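Local coordinates for protein glutaryl-CoA dehydrogenase (Mycobacterium smegmatis, PDB 3SF6) that binds dihydroflavine-adenine dinucleotide as a member of the acyl-CoA dehydrogenase family of flavoproteins, at residues A[60-65]-A[226-231]; A[109-114]-A[182-187]. All blocks are in the same frame, centred on the assembly; numbering follows the deposited sequence.

Contact 1 of 2, residues A[60-65]-A[226-231]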
# COMPACT_ATOMS: atom_id res chain seq x y z
N GLY A 60 6.72 -31.22 -11.52
CA GLY A 60 5.69 -31.42 -10.50
C GLY A 60 5.80 -32.78 -9.88
O GLY A 60 4.77 -33.35 -9.44
N GLU A 61 7.01 -33.31 -9.83
CA GLU A 61 7.29 -34.66 -9.37
C GLU A 61 8.65 -34.61 -8.69
O GLU A 61 9.55 -33.94 -9.18
CB GLU A 61 7.41 -35.67 -10.53
CG GLU A 61 6.19 -35.80 -11.38
CD GLU A 61 5.85 -37.22 -11.66
OE1 GLU A 61 6.69 -37.92 -12.29
OE2 GLU A 61 4.75 -37.65 -11.24
N LEU A 62 8.80 -35.32 -7.58
CA LEU A 62 10.09 -35.40 -6.91
C LEU A 62 10.17 -36.76 -6.23
O LEU A 62 9.13 -37.40 -6.00
CB LEU A 62 10.27 -34.27 -5.90
CG LEU A 62 9.64 -34.38 -4.50
CD1 LEU A 62 10.27 -33.37 -3.55
CD2 LEU A 62 8.10 -34.22 -4.58
N PRO A 63 11.39 -37.24 -5.98
CA PRO A 63 11.57 -38.53 -5.30
C PRO A 63 11.32 -38.37 -3.81
O PRO A 63 12.22 -38.41 -3.00
CB PRO A 63 13.03 -38.89 -5.62
CG PRO A 63 13.70 -37.54 -5.76
CD PRO A 63 12.67 -36.67 -6.44
N ALA A 64 10.06 -38.16 -3.46
CA ALA A 64 9.73 -37.77 -2.10
C ALA A 64 10.17 -38.83 -1.07
O ALA A 64 10.70 -38.48 -0.01
CB ALA A 64 8.22 -37.50 -1.97
N ARG A 65 9.93 -40.10 -1.39
CA ARG A 65 10.30 -41.17 -0.44
C ARG A 65 11.80 -41.23 -0.21
O ARG A 65 12.26 -41.31 0.94
CB ARG A 65 9.73 -42.53 -0.87
CG ARG A 65 8.23 -42.59 -0.72
CD ARG A 65 7.69 -43.99 -0.93
NE ARG A 65 6.31 -43.99 -1.44
CZ ARG A 65 5.91 -43.71 -2.69
NH1 ARG A 65 6.78 -43.37 -3.66
NH2 ARG A 65 4.60 -43.77 -2.97
N ALA A 226 6.84 -28.81 -6.10
CA ALA A 226 7.82 -29.77 -5.58
C ALA A 226 7.39 -30.34 -4.23
O ALA A 226 8.19 -30.52 -3.34
CB ALA A 226 9.24 -29.18 -5.54
N SER A 227 6.11 -30.65 -4.13
CA SER A 227 5.51 -31.25 -2.93
C SER A 227 4.41 -32.15 -3.46
O SER A 227 3.89 -31.92 -4.55
CB SER A 227 4.92 -30.16 -2.02
OG SER A 227 4.37 -30.67 -0.81
N VAL A 228 4.04 -33.16 -2.69
CA VAL A 228 2.94 -34.02 -3.03
C VAL A 228 1.73 -33.50 -2.26
O VAL A 228 1.85 -33.32 -1.07
CB VAL A 228 3.24 -35.44 -2.55
CG1 VAL A 228 1.98 -36.39 -2.65
CG2 VAL A 228 4.40 -36.03 -3.33
N THR A 229 0.61 -33.24 -2.94
CA THR A 229 -0.60 -32.74 -2.29
C THR A 229 -1.73 -33.64 -2.75
O THR A 229 -1.85 -33.89 -3.96
CB THR A 229 -0.92 -31.30 -2.71
OG1 THR A 229 0.26 -30.48 -2.70
CG2 THR A 229 -1.95 -30.69 -1.75
N SER A 230 -2.58 -34.11 -1.82
CA SER A 230 -3.50 -35.20 -2.12
C SER A 230 -4.90 -35.03 -1.56
O SER A 230 -5.13 -34.28 -0.61
CB SER A 230 -2.95 -36.49 -1.52
OG SER A 230 -1.64 -36.71 -2.00
N GLU A 231 -5.83 -35.75 -2.17
CA GLU A 231 -7.13 -36.05 -1.60
C GLU A 231 -7.02 -37.38 -0.83
O GLU A 231 -6.45 -38.34 -1.36
CB GLU A 231 -8.12 -36.22 -2.74
CG GLU A 231 -9.52 -36.59 -2.33
CD GLU A 231 -10.40 -36.94 -3.52
OE1 GLU A 231 -9.97 -37.67 -4.46
OE2 GLU A 231 -11.55 -36.49 -3.50

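Contact 2 of 2, residues A[109-114]-A[182-187]. With FDA (dihydroflavine-adenine dinucleotide), chain B.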
# COMPACT_ATOMS: atom_id res chain seq x y z
N ARG A 109 10.35 -27.60 2.46
CA ARG A 109 10.11 -27.29 3.85
C ARG A 109 8.72 -27.82 4.29
O ARG A 109 8.55 -28.25 5.44
CB ARG A 109 10.21 -25.78 4.10
CG ARG A 109 10.35 -25.33 5.56
CD ARG A 109 9.05 -25.07 6.31
NE ARG A 109 8.21 -24.15 5.57
CZ ARG A 109 6.95 -24.31 5.21
NH1 ARG A 109 6.19 -25.33 5.64
NH2 ARG A 109 6.39 -23.38 4.45
N SER A 110 7.74 -27.76 3.38
CA SER A 110 6.39 -28.29 3.68
C SER A 110 6.39 -29.79 4.02
O SER A 110 5.69 -30.23 4.92
CB SER A 110 5.37 -28.02 2.56
OG SER A 110 5.23 -26.64 2.27
N LEU A 111 7.15 -30.58 3.27
CA LEU A 111 7.29 -32.01 3.51
C LEU A 111 7.80 -32.22 4.94
O LEU A 111 7.26 -33.04 5.70
CB LEU A 111 8.26 -32.66 2.49
CG LEU A 111 8.55 -34.16 2.70
CD1 LEU A 111 8.91 -34.80 1.34
CD2 LEU A 111 9.69 -34.36 3.70
N VAL A 112 8.79 -31.42 5.32
CA VAL A 112 9.37 -31.47 6.65
C VAL A 112 8.40 -30.99 7.74
O VAL A 112 8.25 -31.68 8.77
CB VAL A 112 10.66 -30.62 6.72
CG1 VAL A 112 11.22 -30.53 8.15
CG2 VAL A 112 11.72 -31.22 5.82
N SER A 113 7.73 -29.86 7.54
CA SER A 113 6.72 -29.35 8.50
C SER A 113 5.63 -30.38 8.81
O SER A 113 5.28 -30.58 9.96
CB SER A 113 6.01 -28.10 7.95
OG SER A 113 6.88 -27.00 7.90
N VAL A 114 5.10 -31.02 7.76
CA VAL A 114 4.06 -32.02 7.94
C VAL A 114 4.61 -33.21 8.69
O VAL A 114 3.98 -33.73 9.61
CB VAL A 114 3.51 -32.44 6.56
CG1 VAL A 114 2.81 -33.82 6.64
CG2 VAL A 114 2.66 -31.26 5.99
N ILE A 182 -3.93 -32.40 1.19
CA ILE A 182 -3.15 -33.03 2.25
C ILE A 182 -1.74 -33.30 1.75
O ILE A 182 -1.48 -34.16 0.89
CB ILE A 182 -3.81 -34.31 2.77
CG1 ILE A 182 -5.28 -34.05 3.23
CG2 ILE A 182 -2.98 -34.89 3.95
CD1 ILE A 182 -5.48 -32.84 4.22
N THR A 183 -0.79 -32.55 2.32
CA THR A 183 0.61 -32.65 1.94
C THR A 183 1.16 -34.05 2.32
O THR A 183 0.90 -34.58 3.42
CB THR A 183 1.40 -31.51 2.61
OG1 THR A 183 0.91 -30.24 2.13
CG2 THR A 183 2.93 -31.62 2.33
N ASN A 184 1.95 -34.61 1.42
CA ASN A 184 2.51 -35.95 1.54
C ASN A 184 1.47 -37.08 1.44
O ASN A 184 1.82 -38.25 1.57
CB ASN A 184 3.27 -36.19 2.85
CG ASN A 184 4.46 -35.26 3.10
OD1 ASN A 184 4.93 -34.57 2.23
ND2 ASN A 184 4.94 -35.26 4.36
N GLY A 185 0.19 -36.78 1.18
CA GLY A 185 -0.82 -37.82 1.32
C GLY A 185 -0.59 -39.07 0.49
O GLY A 185 -0.72 -40.18 1.00
N SER A 186 -0.20 -38.90 -0.78
CA SER A 186 -0.04 -40.03 -1.72
C SER A 186 1.20 -40.88 -1.49
O SER A 186 1.28 -42.00 -2.01
CB SER A 186 0.02 -39.53 -3.15
OG SER A 186 -1.20 -38.93 -3.49
N VAL A 187 2.16 -40.34 -0.72
CA VAL A 187 3.38 -41.06 -0.40
C VAL A 187 3.43 -41.45 1.10
O VAL A 187 4.44 -42.02 1.54
CB VAL A 187 4.66 -40.31 -0.77
CG1 VAL A 187 4.76 -40.09 -2.32
CG2 VAL A 187 4.78 -38.99 -0.05
PA FDA B . -11.70 -21.29 2.88
O1A FDA B . -11.73 -21.51 4.33
O2A FDA B . -12.81 -21.74 2.02
O5B FDA B . -11.53 -19.69 2.76
C5B FDA B . -11.69 -19.05 1.47
C4B FDA B . -11.37 -17.56 1.61
O4B FDA B . -12.37 -17.00 2.49
C3B FDA B . -10.03 -17.26 2.24
O3B FDA B . -9.51 -16.03 1.70
C2B FDA B . -10.41 -17.07 3.71
O2B FDA B . -9.39 -16.34 4.42
C1B FDA B . -11.77 -16.38 3.63
N9A FDA B . -12.57 -16.61 4.84
C8A FDA B . -13.00 -17.83 5.30
N7A FDA B . -13.66 -17.65 6.46
C5A FDA B . -13.64 -16.31 6.73
C6A FDA B . -14.12 -15.52 7.77
N6A FDA B . -14.80 -16.04 8.82
N1A FDA B . -13.90 -14.18 7.70
C2A FDA B . -13.21 -13.64 6.70
N3A FDA B . -12.73 -14.35 5.70
C4A FDA B . -12.93 -15.69 5.71
N1 FDA B . -4.57 -28.96 5.11
C2 FDA B . -4.34 -30.07 5.86
O2 FDA B . -5.22 -30.46 6.67
N3 FDA B . -3.16 -30.72 5.75
C4 FDA B . -2.19 -30.38 4.89
O4 FDA B . -1.13 -31.05 4.76
C4X FDA B . -2.41 -29.21 4.11
N5 FDA B . -1.51 -28.83 3.18
C5X FDA B . -1.87 -27.93 2.20
C6 FDA B . -1.10 -27.77 1.05
C7 FDA B . -1.42 -26.86 0.07
C7M FDA B . -0.59 -26.77 -1.22
C8 FDA B . -2.55 -26.07 0.25
C8M FDA B . -2.90 -25.05 -0.84
C9 FDA B . -3.34 -26.21 1.37
C9A FDA B . -3.01 -27.16 2.36
N10 FDA B . -3.83 -27.38 3.47
C10 FDA B . -3.62 -28.54 4.24
C1' FDA B . -5.20 -26.83 3.49
C2' FDA B . -5.15 -25.41 4.07
O2' FDA B . -5.01 -25.45 5.51
C3' FDA B . -6.44 -24.70 3.70
O3' FDA B . -6.36 -24.37 2.32
C4' FDA B . -6.66 -23.41 4.50
O4' FDA B . -7.00 -23.70 5.87
C5' FDA B . -7.74 -22.52 3.89
O5' FDA B . -8.95 -23.28 3.76
P FDA B . -9.71 -23.25 2.35
O1P FDA B . -8.72 -23.38 1.27
O2P FDA B . -10.82 -24.22 2.43
O3P FDA B . -10.30 -21.76 2.23

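Contact 1 of 2, residues A[60-65]-A[226-231]
L62 and V228 meet methyl to methyl, L62 CD2 lying 4.3 Å from V228 CG2. The same CD2 also spans the A226-S227 peptide, 4.1 Å from S227 N, while the other branch touches the main chain alone: L62 CD1 rests 3.5 Å from A226 O. One isobutyl group thus lies against the peptide from A226 to S227 and still touches the valine beyond it. A64 adds a second apolar touch from the start of helix 64-73, its CB 4.3 Å from the same V228 CG2. No hydrogen bond crosses between the two segments, and at these separations the contact is van der Waals packing, burying 183 Å² in all.

The torsions account for which branches are used. L62 holds CG between its backbone N and carbonyl carbon (chi1 81°), a setting that turns both methyls onto the A226-S227 peptide. In V228, CG1 stands anti to the backbone N (chi1 170°) and points elsewhere, so that CG2 is the branch presented to both L62 and A64.

Behind this first shell, the turn at P63 lies between L62 and A64, the two residues that touch V228. P63 is the centre of an inverse gamma turn, marked by a weak bond from A64 N to L62 O at 2.8 Å, and it also occupies the N-cap position of helix 64-73. G60, the first residue to leave helix 53-59, has positive phi (66°).

Helix 53-59 touches both segments, W56 on L62 and I53 on A226. Past V228 the chain enters strand 229-240, where T229 and E231 make backbone hydrogen bonds with I218 and N216. The helix-helix junction at 60-63 therefore sits against the lead-in to a strand of the four-stranded antiparallel sheet.

Contact 2 of 2, residues A[109-114]-A[182-187]
The carboxamide of N184 has V114 CG1 over one face, 3.4 Å from ND2, and meets L111 O close to the amide plane. That second approach is a long, weak but fairly straight hydrogen bond from N184 ND2 to L111 O (3.5 Å, 164°), while N184 OD1 lies 3.7 Å from L111 CG. G146 O also accepts a hydrogen bond from ND2, so this buried amide nitrogen has two acceptors.

The other flat group is the flavin of dihydroflavine-adenine dinucleotide. I182 CD1 stands above the C2 carbonyl of its pyrimidine ring, 3.4 Å from C2. From the same side, well above the ring plane, T183 N donates to O4 (2.9 Å, 159°). Flavin N5 in turn donates to T183 OG1 at 3.0 Å. With OG1 beside its backbone N (chi1 -63°), the threonine offers its hydroxyl to N5 and turns CG2 to the helix, toward V114 CG2 and S110 O. T183 CB touches both sides, 3.4 Å from flavin O4 and 3.6 Å from V114 CG2.

A type II turn from I182 to G185, with N184 at positive phi, places T183 at the flavin and N184 at L111.

Helix 106-126 thus packs against the end of strand 172-183, with the flavin beside the junction. R109 joins this helix to helix 91-104 by a salt bridge to E102, and V112 touches L71 of helix 64-73.

From the N terminus, 60-65 comes first and waits 160 residues for its partner at 226-231. Within that span, helix 106-126 supplies 109-114, and the chain returns at 182-187 to complete contact 2, so the shorter loop is wholly enclosed by the longer one and the two do not cross. Both join the helical N-terminal part of the chain to its strand-rich middle part, beside the ends of two neighbouring strands of one antiparallel sheet. Their centres lie about 8 Å apart. They are joined directly by two hydrogen bonds, one between V228 O and N184 N (2.8 Å), the other between S230 OG and S186 OG (2.7 Å).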